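Local coordinates for centrosomal protein of 104 kDa (Homo sapiens, PDB 5LPH) that is required for ciliogenesis and for structural integrity at the ciliary tip, and interacts with tubulin, here represented by its TOG domain, at residues A[44-49]-A[87-92]; A[73-78]-A[120-125]. All blocks are in the same frame, centred on the assembly; numbering follows the deposited sequence.

Overall arrangement
Both contacts lie near the N-terminal end of the TOG domain, an all-helical array of HEAT-repeat type, with their centres about 14 Å apart and about 24 Å (contact 1) and 22 Å (contact 2) from the centre of the chain. Along the sequence their segments alternate: 44-49, 73-78, 87-92, 120-125. Contact 1 sets helix 41-47 against helix 83-100; contact 2 sets the end of helix 60-76 against helix 106-126. Thr89 is one place where they meet, its CG2 3.3 Å from CD2 of Leu74 and its OG1 3.6 Å from CE of Met77. The next residue, Leu90, packs its CD1 3.7 Å from CG1 of Ile124.

Contact 1: A[44-49]-A[87-92]; sequences IDVLGE and KNTLRA
Val46 and Thr89 bring the two helical backbones closest, with their CA atoms 6.1 Å apart, where the last turn of helix 41-47 meets a turn inside helix 83-100. Val46 has the largest share of the buried surface. Its CG1 stands anti to its own backbone N (chi1 176°) and reaches the backbone of the other helix, 3.6 Å from CA of Thr89. The same methyl lies 3.7 Å from Thr89 OG1, but no hydrogen bond crosses here: that hydroxyl is bonded to the carbonyl O of Asp85, one turn back in its own helix. The second methyl, CG2, touches the base of Asn88 4.1 Å from its CB, the two side chains meeting at about a right angle. This is helix-on-helix packing in the HEAT-repeat array of the TOG domain. Ala92, with its CB directed at helix 41-47, is met by both partners: CG1 of Val46 comes to 3.9 Å from that methyl, and CG of Leu47 to 3.8 Å. The isobutyl group of Leu47 also touches Leu70 of helix 60-76, which places it among three helices. Just beyond, Gly48 leaves helical angles with a positive phi of 95° and sits at the N-cap of helix 49-56, while its N still bonds to the carbonyl O of Ile44, 2.9 Å away.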
ATOM      1  N   ILE A  44      -3.616 -22.502 -11.164  1.00 37.06           N
ATOM      2  CA  ILE A  44      -3.534 -23.394 -12.332  1.00 37.34           C
ATOM      3  C   ILE A  44      -4.902 -23.987 -12.687  1.00 37.48           C
ATOM      4  O   ILE A  44      -5.259 -24.039 -13.865  1.00 37.12           O
ATOM      5  CB  ILE A  44      -2.469 -24.507 -12.132  1.00 37.16           C
ATOM      6  CG1 ILE A  44      -1.061 -23.899 -12.174  1.00 37.40           C
ATOM      7  CG2 ILE A  44      -2.577 -25.586 -13.205  1.00 38.05           C
ATOM      8  CD1 ILE A  44       0.002 -24.718 -11.472  1.00 37.29           C
ATOM      9  N   ASP A  45      -5.660 -24.424 -11.678  1.00 38.93           N
ATOM     10  CA  ASP A  45      -7.024 -24.936 -11.897  1.00 38.23           C
ATOM     11  C   ASP A  45      -7.962 -23.886 -12.487  1.00 40.07           C
ATOM     12  O   ASP A  45      -8.762 -24.190 -13.366  1.00 40.97           O
ATOM     13  CB  ASP A  45      -7.622 -25.473 -10.594  1.00 38.33           C
ATOM     14  CG  ASP A  45      -7.030 -26.806 -10.184  1.00 39.05           C
ATOM     15  OD1 ASP A  45      -6.850 -27.680 -11.063  1.00 40.49           O
ATOM     16  OD2 ASP A  45      -6.748 -26.995  -8.986  1.00 37.61           O
ATOM     17  N   VAL A  46      -7.839 -22.648 -12.019  1.00 40.86           N
ATOM     18  CA  VAL A  46      -8.753 -21.568 -12.400  1.00 40.72           C
ATOM     19  C   VAL A  46      -8.353 -20.906 -13.721  1.00 40.43           C
ATOM     20  O   VAL A  46      -9.202 -20.661 -14.577  1.00 41.13           O
ATOM     21  CB  VAL A  46      -8.822 -20.508 -11.276  1.00 43.12           C
ATOM     22  CG1 VAL A  46      -9.681 -19.312 -11.680  1.00 42.89           C
ATOM     23  CG2 VAL A  46      -9.345 -21.136  -9.987  1.00 43.05           C
ATOM     24  N   LEU A  47      -7.066 -20.601 -13.873  1.00 40.85           N
ATOM     25  CA  LEU A  47      -6.563 -19.847 -15.035  1.00 41.53           C
ATOM     26  C   LEU A  47      -5.919 -20.708 -16.117  1.00 41.99           C
ATOM     27  O   LEU A  47      -5.720 -20.222 -17.231  1.00 46.52           O
ATOM     28  CB  LEU A  47      -5.539 -18.807 -14.573  1.00 40.75           C
ATOM     29  CG  LEU A  47      -6.022 -17.845 -13.489  1.00 40.61           C
ATOM     30  CD1 LEU A  47      -4.867 -16.968 -13.043  1.00 41.60           C
ATOM     31  CD2 LEU A  47      -7.189 -17.007 -13.989  1.00 40.67           C
ATOM     32  N   GLY A  48      -5.570 -21.952 -15.787  1.00 41.90           N
ATOM     33  CA  GLY A  48      -4.907 -22.861 -16.719  1.00 41.42           C
ATOM     34  C   GLY A  48      -3.402 -22.806 -16.542  1.00 41.53           C
ATOM     35  O   GLY A  48      -2.848 -21.778 -16.128  1.00 41.71           O
ATOM     36  N   GLU A  49      -2.739 -23.910 -16.863  1.00 40.61           N
ATOM     37  CA  GLU A  49      -1.297 -24.022 -16.683  1.00 42.12           C
ATOM     38  C   GLU A  49      -0.499 -23.094 -17.598  1.00 40.74           C
ATOM     39  O   GLU A  49       0.534 -22.587 -17.188  1.00 41.25           O
ATOM     40  CB  GLU A  49      -0.835 -25.463 -16.900  1.00 44.72           C
ATOM     41  CG  GLU A  49       0.608 -25.708 -16.484  1.00 47.72           C
ATOM     42  CD  GLU A  49       0.998 -27.173 -16.530  1.00 50.30           C
ATOM     43  OE1 GLU A  49       1.842 -27.590 -15.708  1.00 51.95           O
ATOM     44  OE2 GLU A  49       0.468 -27.908 -17.390  1.00 52.86           O
ATOM     45  N   LYS A  87     -15.516 -15.160  -8.280  1.00 59.10           N
ATOM     46  CA  LYS A  87     -14.651 -14.994  -7.106  1.00 59.19           C
ATOM     47  C   LYS A  87     -13.352 -15.795  -7.214  1.00 57.47           C
ATOM     48  O   LYS A  87     -12.290 -15.274  -6.891  1.00 58.51           O
ATOM     49  CB  LYS A  87     -15.381 -15.367  -5.815  1.00 61.59           C
ATOM     50  CG  LYS A  87     -16.447 -14.371  -5.391  1.00 64.11           C
ATOM     51  CD  LYS A  87     -17.214 -14.879  -4.180  1.00 66.26           C
ATOM     52  CE  LYS A  87     -18.412 -13.995  -3.873  1.00 69.87           C
ATOM     53  NZ  LYS A  87     -19.131 -14.424  -2.639  1.00 71.31           N
ATOM     54  N   ASN A  88     -13.432 -17.052  -7.651  1.00 54.55           N
ATOM     55  CA  ASN A  88     -12.226 -17.873  -7.857  1.00 53.46           C
ATOM     56  C   ASN A  88     -11.260 -17.223  -8.846  1.00 49.38           C
ATOM     57  O   ASN A  88     -10.055 -17.169  -8.604  1.00 43.35           O
ATOM     58  CB  ASN A  88     -12.582 -19.277  -8.368  1.00 56.13           C
ATOM     59  CG  ASN A  88     -13.234 -20.145  -7.313  1.00 57.72           C
ATOM     60  OD1 ASN A  88     -13.048 -19.937  -6.113  1.00 61.48           O
ATOM     61  ND2 ASN A  88     -14.004 -21.133  -7.759  1.00 58.43           N
ATOM     62  N   THR A  89     -11.811 -16.741  -9.955  1.00 47.46           N
ATOM     63  CA  THR A  89     -11.034 -16.061 -10.983  1.00 49.06           C
ATOM     64  C   THR A  89     -10.373 -14.784 -10.444  1.00 48.01           C
ATOM     65  O   THR A  89      -9.213 -14.501 -10.754  1.00 45.40           O
ATOM     66  CB  THR A  89     -11.913 -15.767 -12.212  1.00 50.96           C
ATOM     67  OG1 THR A  89     -12.363 -17.007 -12.772  1.00 53.99           O
ATOM     68  CG2 THR A  89     -11.141 -15.034 -13.262  1.00 51.67           C
ATOM     69  N   LEU A  90     -11.115 -14.031  -9.634  1.00 48.63           N
ATOM     70  CA  LEU A  90     -10.579 -12.857  -8.950  1.00 46.44           C
ATOM     71  C   LEU A  90      -9.428 -13.218  -8.013  1.00 45.81           C
ATOM     72  O   LEU A  90      -8.400 -12.541  -8.028  1.00 45.65           O
ATOM     73  CB  LEU A  90     -11.685 -12.125  -8.184  1.00 45.56           C
ATOM     74  CG  LEU A  90     -11.289 -10.849  -7.430  1.00 45.63           C
ATOM     75  CD1 LEU A  90     -12.425  -9.841  -7.463  1.00 47.09           C
ATOM     76  CD2 LEU A  90     -10.886 -11.124  -5.987  1.00 45.83           C
ATOM     77  N   ARG A  91      -9.604 -14.273  -7.212  1.00 45.76           N
ATOM     78  CA  ARG A  91      -8.585 -14.689  -6.232  0.50 45.98           C
ATOM     79  C   ARG A  91      -7.308 -15.220  -6.894  1.00 45.24           C
ATOM     80  O   ARG A  91      -6.201 -14.987  -6.399  1.00 43.55           O
ATOM     81  CB  ARG A  91      -9.156 -15.717  -5.234  0.50 46.85           C
ATOM     82  CG  ARG A  91     -10.145 -15.094  -4.251  0.50 48.36           C
ATOM     83  CD  ARG A  91     -10.672 -16.008  -3.155  0.50 49.35           C
ATOM     84  NE  ARG A  91     -11.845 -15.379  -2.536  0.50 50.37           N
ATOM     85  CZ  ARG A  91     -11.850 -14.782  -1.346  0.50 49.34           C
ATOM     86  NH1 ARG A  91     -12.963 -14.223  -0.893  0.50 49.21           N
ATOM     87  NH2 ARG A  91     -10.755 -14.756  -0.602  0.50 48.50           N
ATOM     88  N   ALA A  92      -7.466 -15.923  -8.012  1.00 43.95           N
ATOM     89  CA  ALA A  92      -6.324 -16.424  -8.778  1.00 42.16           C
ATOM     90  C   ALA A  92      -5.569 -15.277  -9.455  1.00 41.31           C
ATOM     91  O   ALA A  92      -4.338 -15.283  -9.509  1.00 39.40           O
ATOM     92  CB  ALA A  92      -6.788 -17.422  -9.818  1.00 41.35           C
TER

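Contact 2: A[73-78]-A[120-125]; sequences KLMEMP and ITQYIP
Tyr123 reaches from helix 106-126 to the C-terminal end of helix 60-76, joining two helices of the HEAT-type TOG domain that have helix 83-100 between them in sequence. With CG anti to the backbone N (chi1 -177°), its ring is carried across to Leu74. The carbonyl O of Leu74 lies in the ring plane, at the edge, 3.5 Å from CE1 of Tyr123. CD2 of Leu74 approaches the same ring atom to 3.8 Å, the two side chains crossing at about a right angle. Met75, a selenomethionine like Met77, packs nearer the root of the tyrosine: bends at chi2 and chi3 bring its SE 4.2 Å from Tyr123 CB, while its CE meets CB of Gln122 at 4.0 Å. The phenol oxygen is held by a hydrogen bond with the carbonyl O of Leu86, so the ring also ties in helix 83-100. An alanine in place of Tyr123 would probably leave that carbonyl without its phenol partner and Leu74 without the ring it packs on. At the far end of the ring, SE of Met77 sits near the ring plane, 4.1 Å from Tyr123 OH.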
ATOM      1  N   LYS A  73      -9.333 -11.351 -20.476  1.00 70.98           N
ATOM      2  CA  LYS A  73     -10.163 -12.472 -20.018  1.00 69.78           C
ATOM      3  C   LYS A  73     -11.155 -12.096 -18.915  1.00 70.54           C
ATOM      4  O   LYS A  73     -12.310 -12.516 -18.962  1.00 70.09           O
ATOM      5  CB  LYS A  73      -9.268 -13.628 -19.544  1.00 71.95           C
ATOM      6  CG  LYS A  73      -9.988 -14.787 -18.866  1.00 74.66           C
ATOM      7  CD  LYS A  73      -9.142 -16.050 -18.892  1.00 77.60           C
ATOM      8  CE  LYS A  73      -9.588 -17.063 -17.848  1.00 79.24           C
ATOM      9  NZ  LYS A  73      -8.724 -18.275 -17.879  1.00 80.01           N
ATOM     10  N   LEU A  74     -10.706 -11.318 -17.931  1.00 69.57           N
ATOM     11  CA  LEU A  74     -11.576 -10.900 -16.823  1.00 70.04           C
ATOM     12  C   LEU A  74     -12.769 -10.074 -17.297  1.00 71.63           C
ATOM     13  O   LEU A  74     -13.889 -10.319 -16.859  1.00 74.56           O
ATOM     14  CB  LEU A  74     -10.798 -10.120 -15.750  1.00 68.92           C
ATOM     15  CG  LEU A  74      -9.845 -10.912 -14.849  1.00 68.39           C
ATOM     16  CD1 LEU A  74      -8.994 -10.009 -13.971  1.00 69.47           C
ATOM     17  CD2 LEU A  74     -10.626 -11.854 -13.972  1.00 68.23           C
HETATM   18  N   MSE A  75     -12.527  -9.116 -18.189  1.00 72.53           N
HETATM   19  CA  MSE A  75     -13.589  -8.219 -18.676  1.00 75.38           C
HETATM   20  C   MSE A  75     -14.474  -8.795 -19.757  1.00 76.51           C
HETATM   21  O   MSE A  75     -15.525  -8.226 -20.044  1.00 75.11           O
HETATM   22  CB  MSE A  75     -12.990  -6.892 -19.145  1.00 76.80           C
HETATM   23  CG  MSE A  75     -12.374  -6.103 -17.989  1.00 77.98           C
HETATM   24 SE   MSE A  75     -13.592  -5.834 -16.445  1.00 82.19          SE
HETATM   25  CE  MSE A  75     -14.877  -4.639 -17.342  1.00 80.45           C
ATOM     26  N   GLU A  76     -14.080  -9.916 -20.360  1.00 79.82           N
ATOM     27  CA  GLU A  76     -14.939 -10.615 -21.324  1.00 81.60           C
ATOM     28  C   GLU A  76     -15.925 -11.590 -20.667  1.00 81.46           C
ATOM     29  O   GLU A  76     -16.800 -12.114 -21.350  1.00 83.12           O
ATOM     30  CB  GLU A  76     -14.099 -11.360 -22.369  1.00 83.17           C
ATOM     31  CG  GLU A  76     -13.379 -10.437 -23.342  1.00 86.16           C
ATOM     32  CD  GLU A  76     -12.467 -11.176 -24.313  1.00 90.51           C
ATOM     33  OE1 GLU A  76     -12.534 -12.423 -24.399  1.00 91.04           O
ATOM     34  OE2 GLU A  76     -11.676 -10.497 -25.004  1.00 93.14           O
HETATM   35  N   MSE A  77     -15.798 -11.834 -19.360  1.00 82.67           N
HETATM   36  CA  MSE A  77     -16.701 -12.766 -18.674  1.00 85.33           C
HETATM   37  C   MSE A  77     -18.074 -12.145 -18.554  1.00 84.79           C
HETATM   38  O   MSE A  77     -18.195 -11.026 -18.051  1.00 80.53           O
HETATM   39  CB  MSE A  77     -16.188 -13.150 -17.293  1.00 87.49           C
HETATM   40  CG  MSE A  77     -15.091 -14.193 -17.432  1.00 90.30           C
HETATM   41 SE   MSE A  77     -14.178 -14.365 -15.700  1.00 94.71          SE
HETATM   42  CE  MSE A  77     -14.799 -16.190 -15.292  1.00 94.99           C
ATOM     43  N   PRO A  78     -19.114 -12.855 -19.003  1.00 87.24           N
ATOM     44  CA  PRO A  78     -20.454 -12.261 -19.068  1.00 88.05           C
ATOM     45  C   PRO A  78     -21.088 -11.988 -17.693  1.00 88.12           C
ATOM     46  O   PRO A  78     -20.736 -12.636 -16.702  1.00 87.23           O
ATOM     47  CB  PRO A  78     -21.261 -13.306 -19.846  1.00 88.77           C
ATOM     48  CG  PRO A  78     -20.596 -14.601 -19.538  1.00 88.81           C
ATOM     49  CD  PRO A  78     -19.135 -14.286 -19.377  1.00 88.73           C
ATOM     50  N   ILE A 120     -10.412  -3.876  -9.103  1.00 52.07           N
ATOM     51  CA  ILE A 120     -11.081  -3.121  -8.038  1.00 52.56           C
ATOM     52  C   ILE A 120     -12.160  -2.172  -8.587  1.00 53.13           C
ATOM     53  O   ILE A 120     -13.247  -2.103  -8.029  1.00 52.19           O
ATOM     54  CB  ILE A 120     -10.066  -2.343  -7.161  1.00 52.18           C
ATOM     55  CG1 ILE A 120      -9.145  -3.319  -6.419  1.00 51.09           C
ATOM     56  CG2 ILE A 120     -10.790  -1.440  -6.159  1.00 52.42           C
ATOM     57  CD1 ILE A 120      -7.865  -2.694  -5.899  1.00 51.82           C
ATOM     58  N   THR A 121     -11.849  -1.464  -9.672  1.00 54.77           N
ATOM     59  CA  THR A 121     -12.671  -0.351 -10.182  1.00 55.87           C
ATOM     60  C   THR A 121     -13.691  -0.724 -11.268  1.00 57.84           C
ATOM     61  O   THR A 121     -14.649   0.019 -11.482  1.00 59.70           O
ATOM     62  CB  THR A 121     -11.705   0.774 -10.680  1.00 54.80           C
ATOM     63  OG1 THR A 121     -10.966   1.263  -9.557  1.00 56.06           O
ATOM     64  CG2 THR A 121     -12.359   1.980 -11.407  1.00 55.84           C
ATOM     65  N   GLN A 122     -13.501  -1.855 -11.949  1.00 60.86           N
ATOM     66  CA  GLN A 122     -14.378  -2.240 -13.069  1.00 62.32           C
ATOM     67  C   GLN A 122     -15.042  -3.608 -12.897  1.00 61.14           C
ATOM     68  O   GLN A 122     -16.257  -3.719 -13.029  1.00 64.51           O
ATOM     69  CB  GLN A 122     -13.604  -2.190 -14.389  1.00 66.16           C
ATOM     70  CG  GLN A 122     -12.867  -0.874 -14.622  1.00 70.40           C
ATOM     71  CD  GLN A 122     -12.314  -0.749 -16.031  1.00 75.41           C
ATOM     72  OE1 GLN A 122     -11.095  -0.729 -16.236  1.00 80.38           O
ATOM     73  NE2 GLN A 122     -13.208  -0.681 -17.013  1.00 78.04           N
ATOM     74  N   TYR A 123     -14.245  -4.635 -12.612  1.00 58.16           N
ATOM     75  CA  TYR A 123     -14.730  -6.019 -12.490  1.00 54.93           C
ATOM     76  C   TYR A 123     -15.664  -6.204 -11.299  1.00 55.12           C
ATOM     77  O   TYR A 123     -16.753  -6.755 -11.446  1.00 54.74           O
ATOM     78  CB  TYR A 123     -13.529  -6.958 -12.361  1.00 51.42           C
ATOM     79  CG  TYR A 123     -13.805  -8.451 -12.290  1.00 49.53           C
ATOM     80  CD1 TYR A 123     -13.906  -9.224 -13.450  1.00 48.47           C
ATOM     81  CD2 TYR A 123     -13.884  -9.105 -11.062  1.00 48.18           C
ATOM     82  CE1 TYR A 123     -14.113 -10.597 -13.386  1.00 47.21           C
ATOM     83  CE2 TYR A 123     -14.090 -10.474 -10.989  1.00 48.63           C
ATOM     84  CZ  TYR A 123     -14.204 -11.216 -12.152  1.00 47.72           C
ATOM     85  OH  TYR A 123     -14.402 -12.578 -12.063  1.00 49.25           O
ATOM     86  N   ILE A 124     -15.227  -5.763 -10.123  1.00 56.98           N
ATOM     87  CA  ILE A 124     -16.026  -5.911  -8.896  1.00 58.58           C
ATOM     88  C   ILE A 124     -17.408  -5.218  -8.988  1.00 62.24           C
ATOM     89  O   ILE A 124     -18.420  -5.869  -8.727  1.00 63.89           O
ATOM     90  CB  ILE A 124     -15.228  -5.505  -7.629  1.00 56.20           C
ATOM     91  CG1 ILE A 124     -14.236  -6.627  -7.281  1.00 54.51           C
ATOM     92  CG2 ILE A 124     -16.156  -5.224  -6.446  1.00 55.69           C
ATOM     93  CD1 ILE A 124     -13.211  -6.273  -6.218  1.00 54.07           C
ATOM     94  N   PRO A 125     -17.452  -3.916  -9.352  1.00 66.26           N
ATOM     95  CA  PRO A 125     -18.760  -3.255  -9.563  1.00 67.30           C
ATOM     96  C   PRO A 125     -19.608  -3.796 -10.731  1.00 67.38           C
ATOM     97  O   PRO A 125     -20.836  -3.783 -10.635  1.00 69.09           O
ATOM     98  CB  PRO A 125     -18.390  -1.779  -9.792  1.00 66.77           C
ATOM     99  CG  PRO A 125     -16.925  -1.760 -10.051  1.00 67.32           C
ATOM    100  CD  PRO A 125     -16.353  -2.934  -9.321  1.00 66.16           C
TER